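Local coordinates for protein manganese-containing pseudocatalase (PDB 2V8T) that probably breaks down hydrogen peroxide to water and oxygen, as catalases do, using a pair of manganese ions bound within each subunit, at residues 32-37 / 155-160; 64-69 / 190-195; 86-89 / 93-96; 150-155 / 206-211; 246-251 / 257-262. All coordinates share one frame; numbering follows the deposited sequence.

Contact 1: 32-37 / 155-160; sequences GRFGEM and EVAART. With MN (manganese (II) ion), chain C; MN (manganese (II) ion), chain D.
F34 lies flat against the methyl of A157, and its carbonyl side meets A158, so the turn leading into helix 36-49 rests on helix 144-166. From CB outward, the F34 side chain runs along helix 144-166: CB comes up beside the A158 backbone, with A158 CA at 3.9 Å. With CG anti to its own carbonyl carbon (chi1 -63°), the ring swings over A157: CG and CZ pass that methyl at longer range, while CD1 makes the nearest approach, 3.6 Å from A157 CB. This is a CH-pi contact over one face, A157 CB standing 3.8 Å from the ring centroid and 19° off the normal. H161 meets the ring edge-to-face.

Behind CB, the backbone does its share. F34 O is 3.3 Å from A158 CB, and a water donates to both F34 O and A158 O, bridging the two segments, which have no direct hydrogen bond between them. G35 is the N-cap of the helix that starts with E36.

From there the metals take over. E36 chelates one manganese through OE1 and OE2, at 2.2 and 2.3 Å; E155 chelates the other through both oxygens. A shared water bridges the ions, and E70, H73 and H188 supply the remaining protein ligands. Carboxylates and histidines offered by neighbouring helices around two metals make the dimanganese site of a ferritin-like four-helix bundle.

Contact 2: 64-69 / 190-195; sequences ANIATE and AAYGKA
I66 meets Y192 and A191 between helices 57-85 and 172-200, whose backbones stay well apart here: the nearest CA atoms, those of I66 and A191, are 9.5 Å from each other. The two larger side chains approach from opposite directions. I66 CG2 lies 3.6 Å from Y192 OH, and I66 CD1 reaches Y192 CZ at 3.8 Å, coming in obliquely to the ring. The same CD1 touches A191 CB more loosely, at 4.2 Å. Two branches of I66 share the work because CG1 is anti to the carbonyl carbon (chi1 -65°) and the chain then runs straight on to CD1, leaving CG2 to face the hydroxyl. That hydroxyl is buried among hydrocarbon and has no polar partner in the model.

One shell out, Y43 meets the Y192 ring edge-to-face and also touches I66, while L62, L148 and N151 pack against the tyrosine. An alanine in place of Y192 would be likely to open a gap beside I66 and deprive Y43 of its ring partner.

Further along, E69 connects this layer to the metals: OE1 bonds to H188 NE2, and OE2 makes a salt bridge to R184, so a second-shell carboxylate steadies a manganese ligand. I66 itself lies about 4 Å from the side chains of both E70 and H188. This is apolar packing between two helices of the ferritin-like four-helix bundle, just beside the dimanganese site.

Contact 3: 86-89 / 93-96; sequences AKNP and LEEG
K87 and E94 form a salt bridge between two points of the same loop, a few residues apart. Charge first. E94 OE2 accepts K87 NZ at 2.8 Å through its syn lone pair, on the side of OE1. The lysine gets there fully stretched: CG is anti to the backbone N (chi1 -179°), and every later torsion is extended. E94 is extended beyond CG as well, but its CG sits between the backbone N and the carbonyl carbon (chi1 66°), which presents the carboxylate to the lysine. The two side chains cross at about a right angle, and the salt bridge also brings K87 CE to 3.5 Å from E94 OE2.

The setting is the long connection between helices 57-85 and 114-117, which leaves a helix of the ferritin-like bundle and lies away from it, far from the manganese pair. A86 is the first residue to leave helical geometry after helix 57-85, so the bridge ties the start of the connection to a point a few residues further on.

N88 also comes up to E94 at about a right angle, its amide plane turned 75° from the carboxylate plane.

As for backbone partners, E94 OE1 accepts from the amide of A278, so each carboxylate oxygen has its own donor. The amide N of E94 bonds in turn to H276 ND1, so E94 is tied to H276 by its backbone and to A278 by its side chain.

Contact 4: 150-155 / 206-211; sequences HNFFLE and KMLPIP. With MN (manganese (II) ion), chain D.
This is an apolar contact between a bundle helix and the loop lying along its outside: F152, on helix 144-166 of the ferritin-like four-helix bundle, is pressed against M207, L208 and I210 of the loop that follows helix 172-200. The backbones are not close, with 10.2 Å between F152 CA and L208 CA, so the phenylalanine ring spans the distance. Its CG is anti to the backbone N (chi1 -179°), which sends the ring out from the helix into the loop.

Both peptide bonds that precede prolines here, L208-P209 and I210-P211, are cis, consistent with the bends that bring these side chains to one ring. L196 of helix 172-200 and M204 of the preceding loop also pack on F152. M207 touches M204 of a second subunit, so the loop also takes part in the subunit interface. N151 and E155, elsewhere on the helix, carry polar partners: E155 OE2 has a bond to Y43 OH, and N151 ND2 bonds to Q46.

L208 makes the tightest of the three contacts with the ring. Its CD2 comes within 3.7 Å of F152 CZ, obliquely to the ring, as the two side chains slide past each other in opposite directions. I210 CD1 reaches towards F152 CE2 at longer range, 4.5 Å, again obliquely. M207 arrives elsewhere on the rim: SD lies near the ring plane, 4.4 Å from F152 CE2, a sulfur at the aromatic edge.

Contact 5: 246-251 / 257-262; sequences LIWKGA and TEVVVV
Segments 246-251 and 257-262 run antiparallel, their touching parts 170° apart in direction, and a single beta bridge pairs A251 with E258. V259 N donates to G250 O at 3.0 Å. G250 N, in return, bonds to a side chain: E258 OE1 takes it at 2.9 Å, with the donor standing above the carboxylate plane. E258 folds back to do this, its chain bent at chi2 (69°).

W248 and V259 carry the apolar part, crossing at about a right angle. V259 CG2 sits over the face of the indole, 3.5 Å from the centroid of the five-membered ring, a CH-pi contact, while V259 CB rests 3.5 Å from W248 CE2. V261 CG2 approaches at the edge, 3.9 Å from W248 CD1. W248 NE1 also makes a weak, bent bond to V260 O, but its stronger partner is R231 O.

With a leucine in place of W248, V259 CG2 would probably lose its face-on partner and R231 O its indole donor. On the side of helix 172-200, V187, A190 and A191 touch the indole. K194, from that helix, donates to the carbonyls of K249 and A251.

What results is an antiparallel pairing with a single beta bridge, laid over helix 172-200 of the bundle and leading into strand 260-263, which pairs in parallel with strand 232-235.

Contacts 1, 2 and 4 are buried, 2 between bundle helices, 1 where the turn into helix 36-49 meets helix 144-166, and 4 between that helix and a loop; contact 5 is partly buried, and contact 3 lies far off, its centre about 33 Å from that of contact 1. Contacts 1 and 4 share E155 and are joined by a probable bond from R159 NH1 to I210 O. Y192 of contact 2 packs on E155, drawing that contact into the same cluster. Contacts 2 and 5 meet through K194. Chemistry follows depth: ring, methyl and metal-ligand contacts inside, backbone bonds plus an indole at the edge, and a lysine-glutamate salt bridge in the outlying loop.

Contact 1: 32-37 / 155-160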
# COMPACT_ATOMS: atom_id res chain seq x y z
N GLY A 32 -4.40 -4.68 -13.12
CA GLY A 32 -5.36 -4.95 -12.08
C GLY A 32 -5.22 -6.32 -11.48
O GLY A 32 -4.45 -7.16 -11.95
N ARG A 33 -6.00 -6.57 -10.44
CA ARG A 33 -5.92 -7.83 -9.72
C ARG A 33 -6.05 -9.05 -10.64
O ARG A 33 -5.38 -10.06 -10.40
CB ARG A 33 -7.03 -7.87 -8.67
CG ARG A 33 -7.09 -9.17 -7.93
CD ARG A 33 -8.16 -9.15 -6.88
NE ARG A 33 -8.21 -10.51 -6.27
CZ ARG A 33 -9.00 -10.96 -5.32
NH1 ARG A 33 -9.80 -10.12 -4.92
NH2 ARG A 33 -9.01 -12.22 -4.90
N PHE A 34 -6.94 -8.99 -11.62
CA PHE A 34 -7.18 -10.11 -12.52
C PHE A 34 -6.70 -9.79 -13.96
O PHE A 34 -7.18 -10.37 -14.94
CB PHE A 34 -8.65 -10.55 -12.50
CG PHE A 34 -9.02 -11.04 -11.14
CD1 PHE A 34 -8.58 -12.25 -10.70
CD2 PHE A 34 -9.79 -10.32 -10.28
CE1 PHE A 34 -8.89 -12.73 -9.46
CE2 PHE A 34 -10.12 -10.79 -9.02
CZ PHE A 34 -9.66 -11.99 -8.60
N GLY A 35 -5.74 -8.90 -14.06
CA GLY A 35 -5.12 -8.61 -15.33
C GLY A 35 -4.04 -9.63 -15.69
O GLY A 35 -3.72 -10.56 -14.97
N GLU A 36 -3.46 -9.39 -16.86
CA GLU A 36 -2.47 -10.31 -17.42
C GLU A 36 -1.21 -10.35 -16.59
O GLU A 36 -0.51 -11.38 -16.56
CB GLU A 36 -2.17 -9.92 -18.87
CG GLU A 36 -3.37 -10.22 -19.79
CD GLU A 36 -3.56 -11.66 -20.08
OE1 GLU A 36 -2.72 -12.50 -19.70
OE2 GLU A 36 -4.60 -12.07 -20.70
N MET A 37 -0.85 -9.27 -15.89
CA MET A 37 0.28 -9.36 -14.96
C MET A 37 0.04 -10.44 -13.91
O MET A 37 0.98 -11.10 -13.48
CB MET A 37 0.56 -8.03 -14.26
CG MET A 37 1.20 -7.00 -15.07
SD MET A 37 2.99 -7.35 -15.33
CE MET A 37 3.67 -7.02 -13.70
N GLU A 155 -8.51 -17.67 -14.19
CA GLU A 155 -8.83 -17.49 -15.58
C GLU A 155 -10.25 -17.03 -15.81
O GLU A 155 -10.50 -16.20 -16.68
CB GLU A 155 -8.53 -18.77 -16.41
CG GLU A 155 -7.05 -19.05 -16.55
CD GLU A 155 -6.28 -18.15 -17.50
OE1 GLU A 155 -6.85 -17.61 -18.47
OE2 GLU A 155 -5.01 -18.07 -17.38
N VAL A 156 -11.23 -17.59 -15.07
CA VAL A 156 -12.61 -17.16 -15.30
C VAL A 156 -12.90 -15.78 -14.68
O VAL A 156 -13.72 -15.04 -15.23
CB VAL A 156 -13.63 -18.24 -14.92
CG1 VAL A 156 -13.48 -19.44 -15.84
CG2 VAL A 156 -13.59 -18.65 -13.46
N ALA A 157 -12.22 -15.42 -13.59
CA ALA A 157 -12.33 -14.05 -13.07
C ALA A 157 -11.72 -13.05 -14.08
O ALA A 157 -12.31 -12.02 -14.39
CB ALA A 157 -11.63 -13.96 -11.72
N ALA A 158 -10.56 -13.40 -14.62
CA ALA A 158 -9.93 -12.56 -15.65
C ALA A 158 -10.84 -12.43 -16.87
O ALA A 158 -10.96 -11.36 -17.45
CB ALA A 158 -8.58 -13.14 -16.05
N ARG A 159 -11.48 -13.53 -17.27
CA ARG A 159 -12.42 -13.49 -18.39
C ARG A 159 -13.56 -12.52 -18.11
O ARG A 159 -13.98 -11.76 -18.98
CB ARG A 159 -12.99 -14.88 -18.65
CG ARG A 159 -13.88 -14.93 -19.88
CD ARG A 159 -14.80 -16.08 -19.87
NE ARG A 159 -15.53 -16.19 -21.13
CZ ARG A 159 -16.82 -16.43 -21.23
NH1 ARG A 159 -17.58 -16.62 -20.17
NH2 ARG A 159 -17.40 -16.44 -22.42
N THR A 160 -14.09 -12.57 -16.88
CA THR A 160 -15.19 -11.70 -16.50
C THR A 160 -14.77 -10.22 -16.64
O THR A 160 -15.53 -9.39 -17.15
CB THR A 160 -15.63 -12.04 -15.04
OG1 THR A 160 -16.05 -13.39 -15.01
CG2 THR A 160 -16.78 -11.18 -14.64
MN MN C . -3.69 -14.16 -20.70
MN MN D . -4.64 -16.98 -19.26
O HOH W 1 -8.34 -9.91 -17.51
O HOH W 2 -4.25 -14.88 -18.84
O HOH W 3 -5.73 -13.83 -21.54

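Contact 2: 64-69 / 190-195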
# COMPACT_ATOMS: atom_id res chain seq x y z
N ALA A 64 4.33 -24.17 -16.68
CA ALA A 64 5.49 -23.49 -17.19
C ALA A 64 5.21 -22.89 -18.58
O ALA A 64 5.69 -21.79 -18.91
CB ALA A 64 6.69 -24.41 -17.23
N ASN A 65 4.50 -23.63 -19.41
CA ASN A 65 4.21 -23.20 -20.76
C ASN A 65 3.15 -22.09 -20.81
O ASN A 65 3.30 -21.12 -21.54
CB ASN A 65 3.76 -24.39 -21.61
CG ASN A 65 3.57 -24.01 -23.04
OD1 ASN A 65 4.54 -23.66 -23.74
ND2 ASN A 65 2.34 -24.03 -23.50
N ILE A 66 2.07 -22.23 -20.03
CA ILE A 66 1.06 -21.18 -20.00
C ILE A 66 1.68 -19.89 -19.45
O ILE A 66 1.39 -18.80 -19.96
CB ILE A 66 -0.22 -21.62 -19.31
CG1 ILE A 66 -0.89 -22.73 -20.12
CG2 ILE A 66 -1.18 -20.43 -19.15
CD1 ILE A 66 -2.13 -23.34 -19.44
N ALA A 67 2.57 -19.99 -18.44
CA ALA A 67 3.25 -18.79 -17.96
C ALA A 67 3.91 -18.05 -19.13
O ALA A 67 3.90 -16.82 -19.22
CB ALA A 67 4.31 -19.16 -16.94
N THR A 68 4.59 -18.82 -20.00
CA THR A 68 5.29 -18.22 -21.14
C THR A 68 4.32 -17.51 -22.08
O THR A 68 4.60 -16.44 -22.58
CB THR A 68 6.12 -19.28 -21.87
OG1 THR A 68 6.92 -19.96 -20.91
CG2 THR A 68 7.02 -18.65 -22.91
N GLU A 69 3.17 -18.16 -22.35
CA GLU A 69 2.18 -17.50 -23.19
C GLU A 69 1.74 -16.15 -22.56
O GLU A 69 1.56 -15.16 -23.26
CB GLU A 69 0.93 -18.38 -23.42
CG GLU A 69 -0.03 -17.65 -24.34
CD GLU A 69 -1.24 -18.41 -24.84
OE1 GLU A 69 -1.43 -19.61 -24.51
OE2 GLU A 69 -2.04 -17.74 -25.56
N ALA A 190 -9.90 -24.18 -19.69
CA ALA A 190 -10.15 -25.58 -20.06
C ALA A 190 -8.97 -26.46 -19.67
O ALA A 190 -9.16 -27.60 -19.23
CB ALA A 190 -10.42 -25.67 -21.58
N ALA A 191 -7.74 -25.97 -19.87
CA ALA A 191 -6.56 -26.76 -19.60
C ALA A 191 -6.43 -27.02 -18.09
O ALA A 191 -6.17 -28.14 -17.65
CB ALA A 191 -5.30 -26.07 -20.14
N TYR A 192 -6.61 -25.96 -17.28
CA TYR A 192 -6.57 -26.17 -15.83
C TYR A 192 -7.73 -27.03 -15.35
O TYR A 192 -7.57 -27.84 -14.43
CB TYR A 192 -6.53 -24.82 -15.10
CG TYR A 192 -5.24 -24.05 -15.34
CD1 TYR A 192 -4.00 -24.66 -15.30
CD2 TYR A 192 -5.27 -22.68 -15.63
CE1 TYR A 192 -2.83 -23.94 -15.48
CE2 TYR A 192 -4.10 -21.96 -15.83
CZ TYR A 192 -2.87 -22.59 -15.75
OH TYR A 192 -1.68 -21.94 -15.95
N GLY A 193 -8.89 -26.90 -16.01
CA GLY A 193 -10.00 -27.76 -15.67
C GLY A 193 -9.71 -29.24 -15.98
O GLY A 193 -10.02 -30.12 -15.18
N LYS A 194 -9.11 -29.49 -17.15
CA LYS A 194 -8.69 -30.86 -17.50
C LYS A 194 -7.64 -31.38 -16.54
O LYS A 194 -7.66 -32.56 -16.16
CB LYS A 194 -8.19 -30.88 -18.96
CG LYS A 194 -9.31 -30.77 -19.98
CD LYS A 194 -8.76 -30.62 -21.41
CE LYS A 194 -9.83 -30.40 -22.46
NZ LYS A 194 -10.62 -31.66 -22.69
N ALA A 195 -6.70 -30.52 -16.12
CA ALA A 195 -5.71 -30.95 -15.16
C ALA A 195 -6.38 -31.35 -13.83
O ALA A 195 -6.06 -32.39 -13.24
CB ALA A 195 -4.70 -29.83 -14.92

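Contact 3: 86-89 / 93-96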
# COMPACT_ATOMS: atom_id res chain seq x y z
N ALA A 86 -1.56 6.81 -28.21
CA ALA A 86 -0.62 7.38 -29.20
C ALA A 86 -1.25 8.54 -29.93
O ALA A 86 -2.28 8.42 -30.55
CB ALA A 86 -0.29 6.28 -30.23
N LYS A 87 -0.56 9.68 -29.96
CA LYS A 87 -1.04 10.82 -30.71
C LYS A 87 -0.83 10.60 -32.21
O LYS A 87 -1.71 10.92 -33.02
CB LYS A 87 -0.30 12.10 -30.25
CG LYS A 87 -0.81 13.34 -31.02
CD LYS A 87 -0.08 14.61 -30.73
CE LYS A 87 -0.56 15.77 -31.63
NZ LYS A 87 0.31 16.93 -31.62
N ASN A 88 0.38 10.17 -32.57
CA ASN A 88 0.84 10.05 -33.95
C ASN A 88 1.37 8.66 -34.26
O ASN A 88 2.53 8.51 -34.62
CB ASN A 88 1.98 11.05 -34.24
CG ASN A 88 1.58 12.44 -33.97
OD1 ASN A 88 2.25 13.16 -33.09
ND2 ASN A 88 0.61 12.91 -34.63
N PRO A 89 0.53 7.62 -34.10
CA PRO A 89 1.05 6.26 -34.30
C PRO A 89 1.75 6.01 -35.57
O PRO A 89 1.29 6.47 -36.59
CB PRO A 89 -0.19 5.39 -34.16
CG PRO A 89 -1.33 6.28 -34.32
CD PRO A 89 -0.91 7.62 -33.83
N LEU A 93 8.22 11.80 -36.56
CA LEU A 93 8.60 13.18 -36.25
C LEU A 93 7.42 14.09 -36.45
O LEU A 93 6.91 14.19 -37.58
CB LEU A 93 9.79 13.63 -37.10
CG LEU A 93 10.25 15.10 -36.86
CD1 LEU A 93 10.77 15.24 -35.52
CD2 LEU A 93 11.20 15.47 -38.02
N GLU A 94 6.99 14.77 -35.40
CA GLU A 94 6.02 15.81 -35.54
C GLU A 94 6.69 17.16 -35.24
O GLU A 94 7.60 17.26 -34.42
CB GLU A 94 4.77 15.67 -34.71
CG GLU A 94 5.00 15.77 -33.29
CD GLU A 94 3.68 15.82 -32.40
OE1 GLU A 94 3.83 15.51 -31.24
OE2 GLU A 94 2.62 16.17 -32.91
N GLU A 95 6.20 18.16 -35.89
CA GLU A 95 6.72 19.49 -35.83
C GLU A 95 5.67 20.47 -35.28
O GLU A 95 4.45 20.21 -35.31
CB GLU A 95 7.17 20.00 -37.23
CG GLU A 95 8.14 19.05 -37.90
CD GLU A 95 9.56 19.53 -37.97
OE1 GLU A 95 10.20 19.54 -36.89
OE2 GLU A 95 10.02 19.86 -39.09
N GLY A 96 6.16 21.55 -34.72
CA GLY A 96 5.29 22.66 -34.35
C GLY A 96 4.64 22.61 -32.99
O GLY A 96 3.89 23.56 -32.65

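Contact 4: 150-155 / 206-211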
# COMPACT_ATOMS: atom_id res chain seq x y z
N HIS A 150 -7.03 -22.55 -7.78
CA HIS A 150 -6.87 -21.11 -7.87
C HIS A 150 -6.76 -20.66 -9.32
O HIS A 150 -7.37 -19.65 -9.70
CB HIS A 150 -5.55 -20.72 -7.13
CG HIS A 150 -5.16 -19.31 -7.37
ND1 HIS A 150 -4.35 -18.96 -8.44
CD2 HIS A 150 -5.51 -18.14 -6.80
CE1 HIS A 150 -4.24 -17.62 -8.45
NE2 HIS A 150 -4.93 -17.08 -7.46
N ASN A 151 -5.96 -21.36 -10.13
CA ASN A 151 -5.71 -20.92 -11.50
C ASN A 151 -6.96 -21.01 -12.38
O ASN A 151 -7.19 -20.17 -13.25
CB ASN A 151 -4.61 -21.73 -12.13
CG ASN A 151 -3.25 -21.51 -11.44
OD1 ASN A 151 -3.08 -20.58 -10.63
ND2 ASN A 151 -2.29 -22.36 -11.79
N PHE A 152 -7.77 -22.04 -12.15
CA PHE A 152 -9.05 -22.16 -12.87
C PHE A 152 -9.92 -20.94 -12.56
O PHE A 152 -10.46 -20.28 -13.45
CB PHE A 152 -9.71 -23.48 -12.44
CG PHE A 152 -11.03 -23.73 -13.12
CD1 PHE A 152 -11.10 -24.33 -14.37
CD2 PHE A 152 -12.22 -23.37 -12.51
CE1 PHE A 152 -12.32 -24.57 -14.99
CE2 PHE A 152 -13.44 -23.61 -13.12
CZ PHE A 152 -13.48 -24.22 -14.35
N PHE A 153 -10.05 -20.64 -11.25
CA PHE A 153 -10.78 -19.42 -10.82
C PHE A 153 -10.18 -18.17 -11.46
O PHE A 153 -10.89 -17.31 -11.96
CB PHE A 153 -10.76 -19.34 -9.30
CG PHE A 153 -11.19 -17.99 -8.81
CD1 PHE A 153 -12.51 -17.56 -8.93
CD2 PHE A 153 -10.27 -17.09 -8.32
CE1 PHE A 153 -12.88 -16.27 -8.60
CE2 PHE A 153 -10.68 -15.80 -7.94
CZ PHE A 153 -12.01 -15.40 -8.12
N LEU A 154 -8.83 -18.05 -11.41
CA LEU A 154 -8.17 -16.85 -11.90
C LEU A 154 -8.54 -16.62 -13.36
O LEU A 154 -8.79 -15.49 -13.78
CB LEU A 154 -6.66 -16.95 -11.82
CG LEU A 154 -5.77 -15.78 -11.44
CD1 LEU A 154 -4.28 -16.13 -11.82
CD2 LEU A 154 -6.32 -14.41 -11.79
N GLU A 155 -8.51 -17.67 -14.19
CA GLU A 155 -8.83 -17.49 -15.58
C GLU A 155 -10.25 -17.03 -15.81
O GLU A 155 -10.50 -16.20 -16.68
CB GLU A 155 -8.53 -18.77 -16.41
CG GLU A 155 -7.05 -19.05 -16.55
CD GLU A 155 -6.28 -18.15 -17.50
OE1 GLU A 155 -6.85 -17.61 -18.47
OE2 GLU A 155 -5.01 -18.07 -17.38
N LYS A 206 -17.11 -28.94 -16.98
CA LYS A 206 -18.53 -28.87 -17.12
C LYS A 206 -19.14 -27.60 -16.50
O LYS A 206 -20.27 -27.24 -16.80
CB LYS A 206 -19.19 -30.10 -16.45
CG LYS A 206 -20.72 -30.13 -16.28
CD LYS A 206 -21.18 -31.40 -15.61
CE LYS A 206 -22.65 -31.30 -15.24
NZ LYS A 206 -22.95 -32.65 -14.64
N MET A 207 -18.37 -26.91 -15.67
CA MET A 207 -18.81 -25.64 -15.12
C MET A 207 -18.72 -24.51 -16.12
O MET A 207 -19.30 -23.45 -15.92
CB MET A 207 -17.81 -25.22 -13.83
CG MET A 207 -18.54 -24.42 -12.82
SD MET A 207 -17.48 -24.11 -11.49
CE MET A 207 -17.62 -25.64 -10.64
N LEU A 208 -17.93 -24.68 -17.18
CA LEU A 208 -17.69 -23.62 -18.14
C LEU A 208 -18.89 -23.48 -19.08
O LEU A 208 -19.55 -24.49 -19.40
CB LEU A 208 -16.41 -23.90 -18.93
CG LEU A 208 -15.14 -23.98 -18.07
CD1 LEU A 208 -13.95 -24.50 -18.88
CD2 LEU A 208 -14.80 -22.63 -17.42
N PRO A 209 -19.15 -22.29 -19.61
CA PRO A 209 -18.41 -21.04 -19.35
C PRO A 209 -18.90 -20.38 -18.03
O PRO A 209 -20.04 -20.53 -17.61
CB PRO A 209 -18.75 -20.19 -20.56
CG PRO A 209 -20.18 -20.60 -20.90
CD PRO A 209 -20.19 -22.09 -20.64
N ILE A 210 -18.00 -19.57 -17.49
CA ILE A 210 -18.26 -18.63 -16.41
C ILE A 210 -17.78 -17.26 -16.89
O ILE A 210 -16.64 -17.15 -17.33
CB ILE A 210 -17.51 -19.02 -15.13
CG1 ILE A 210 -17.96 -20.39 -14.63
CG2 ILE A 210 -17.70 -17.95 -14.06
CD1 ILE A 210 -17.02 -20.99 -13.57
N PRO A 211 -18.60 -16.19 -16.76
CA PRO A 211 -20.05 -16.24 -16.57
C PRO A 211 -20.71 -17.06 -17.68
O PRO A 211 -20.06 -17.47 -18.65
CB PRO A 211 -20.47 -14.76 -16.71
CG PRO A 211 -19.18 -13.99 -16.46
CD PRO A 211 -18.13 -14.84 -17.09
MN MN D . -4.64 -16.98 -19.26
O HOH W 2 -4.25 -14.88 -18.84

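Contact 5: 246-251 / 257-262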
# COMPACT_ATOMS: atom_id res chain seq x y z
N LEU A 246 -0.69 -34.77 -22.89
CA LEU A 246 -1.19 -35.73 -21.92
C LEU A 246 -2.40 -35.21 -21.14
O LEU A 246 -3.21 -35.98 -20.63
CB LEU A 246 -0.09 -36.17 -20.96
CG LEU A 246 1.10 -36.87 -21.65
CD1 LEU A 246 2.13 -37.25 -20.57
CD2 LEU A 246 0.64 -38.06 -22.52
N ILE A 247 -2.46 -33.86 -21.00
CA ILE A 247 -3.58 -33.18 -20.36
C ILE A 247 -4.43 -32.48 -21.40
O ILE A 247 -5.67 -32.49 -21.33
CB ILE A 247 -3.09 -32.19 -19.27
CG1 ILE A 247 -2.36 -32.92 -18.15
CG2 ILE A 247 -4.25 -31.34 -18.75
CD1 ILE A 247 -1.56 -31.97 -17.24
N TRP A 248 -3.78 -31.77 -22.34
CA TRP A 248 -4.48 -31.02 -23.38
C TRP A 248 -4.87 -31.97 -24.52
O TRP A 248 -4.12 -32.14 -25.50
CB TRP A 248 -3.65 -29.83 -23.88
CG TRP A 248 -4.42 -28.94 -24.78
CD1 TRP A 248 -4.21 -28.75 -26.12
CD2 TRP A 248 -5.54 -28.16 -24.43
NE1 TRP A 248 -5.13 -27.86 -26.62
CE2 TRP A 248 -5.97 -27.48 -25.60
CE3 TRP A 248 -6.28 -27.97 -23.23
CZ2 TRP A 248 -7.09 -26.67 -25.62
CZ3 TRP A 248 -7.42 -27.18 -23.28
CH2 TRP A 248 -7.82 -26.52 -24.45
N LYS A 249 -5.99 -32.62 -24.31
CA LYS A 249 -6.55 -33.63 -25.20
C LYS A 249 -8.03 -33.69 -24.94
O LYS A 249 -8.53 -33.14 -23.94
CB LYS A 249 -5.89 -35.00 -24.98
CG LYS A 249 -6.17 -35.60 -23.65
CD LYS A 249 -5.56 -36.97 -23.46
CE LYS A 249 -6.04 -37.67 -22.17
NZ LYS A 249 -5.86 -36.94 -20.79
N GLY A 250 -8.76 -34.39 -25.79
CA GLY A 250 -10.19 -34.49 -25.62
C GLY A 250 -10.92 -33.25 -26.06
O GLY A 250 -10.46 -32.43 -26.83
N ALA A 251 -12.13 -33.11 -25.54
CA ALA A 251 -13.09 -32.17 -26.10
C ALA A 251 -12.83 -30.76 -25.63
O ALA A 251 -12.55 -30.49 -24.46
CB ALA A 251 -14.52 -32.57 -25.67
N THR A 257 -15.16 -30.24 -29.99
CA THR A 257 -14.17 -30.74 -30.94
C THR A 257 -12.85 -31.07 -30.23
O THR A 257 -12.58 -30.62 -29.13
CB THR A 257 -13.95 -29.76 -32.09
OG1 THR A 257 -13.37 -28.57 -31.60
CG2 THR A 257 -15.26 -29.48 -32.86
N GLU A 258 -12.03 -31.87 -30.89
CA GLU A 258 -10.77 -32.35 -30.28
C GLU A 258 -9.77 -31.21 -30.24
O GLU A 258 -9.51 -30.54 -31.23
CB GLU A 258 -10.20 -33.52 -31.05
CG GLU A 258 -8.88 -34.08 -30.51
CD GLU A 258 -8.91 -34.79 -29.19
OE1 GLU A 258 -7.81 -34.73 -28.47
OE2 GLU A 258 -9.97 -35.37 -28.86
N VAL A 259 -9.15 -31.01 -29.09
CA VAL A 259 -8.14 -29.97 -28.93
C VAL A 259 -6.78 -30.47 -29.39
O VAL A 259 -6.56 -31.68 -29.47
CB VAL A 259 -8.12 -29.43 -27.48
CG1 VAL A 259 -9.51 -28.88 -27.12
CG2 VAL A 259 -7.60 -30.42 -26.48
N VAL A 260 -5.86 -29.55 -29.65
CA VAL A 260 -4.56 -29.88 -30.20
C VAL A 260 -3.46 -29.09 -29.60
O VAL A 260 -3.62 -27.89 -29.25
CB VAL A 260 -4.49 -29.93 -31.64
CG1 VAL A 260 -5.53 -30.92 -32.21
CG2 VAL A 260 -4.76 -28.58 -32.08
N VAL A 261 -2.29 -29.71 -29.51
CA VAL A 261 -1.05 -29.02 -29.17
C VAL A 261 -0.40 -28.56 -30.48
O VAL A 261 -0.28 -29.37 -31.43
CB VAL A 261 -0.10 -29.95 -28.39
CG1 VAL A 261 1.24 -29.21 -28.10
CG2 VAL A 261 -0.77 -30.39 -27.07
N VAL A 262 -0.02 -27.32 -30.55
CA VAL A 262 0.67 -26.75 -31.69
C VAL A 262 2.13 -26.54 -31.34
O VAL A 262 2.44 -25.95 -30.31
CB VAL A 262 0.01 -25.41 -32.14
CG1 VAL A 262 0.76 -24.81 -33.32
CG2 VAL A 262 -1.45 -25.59 -32.44
O HOH W 4 -8.59 -37.41 -27.09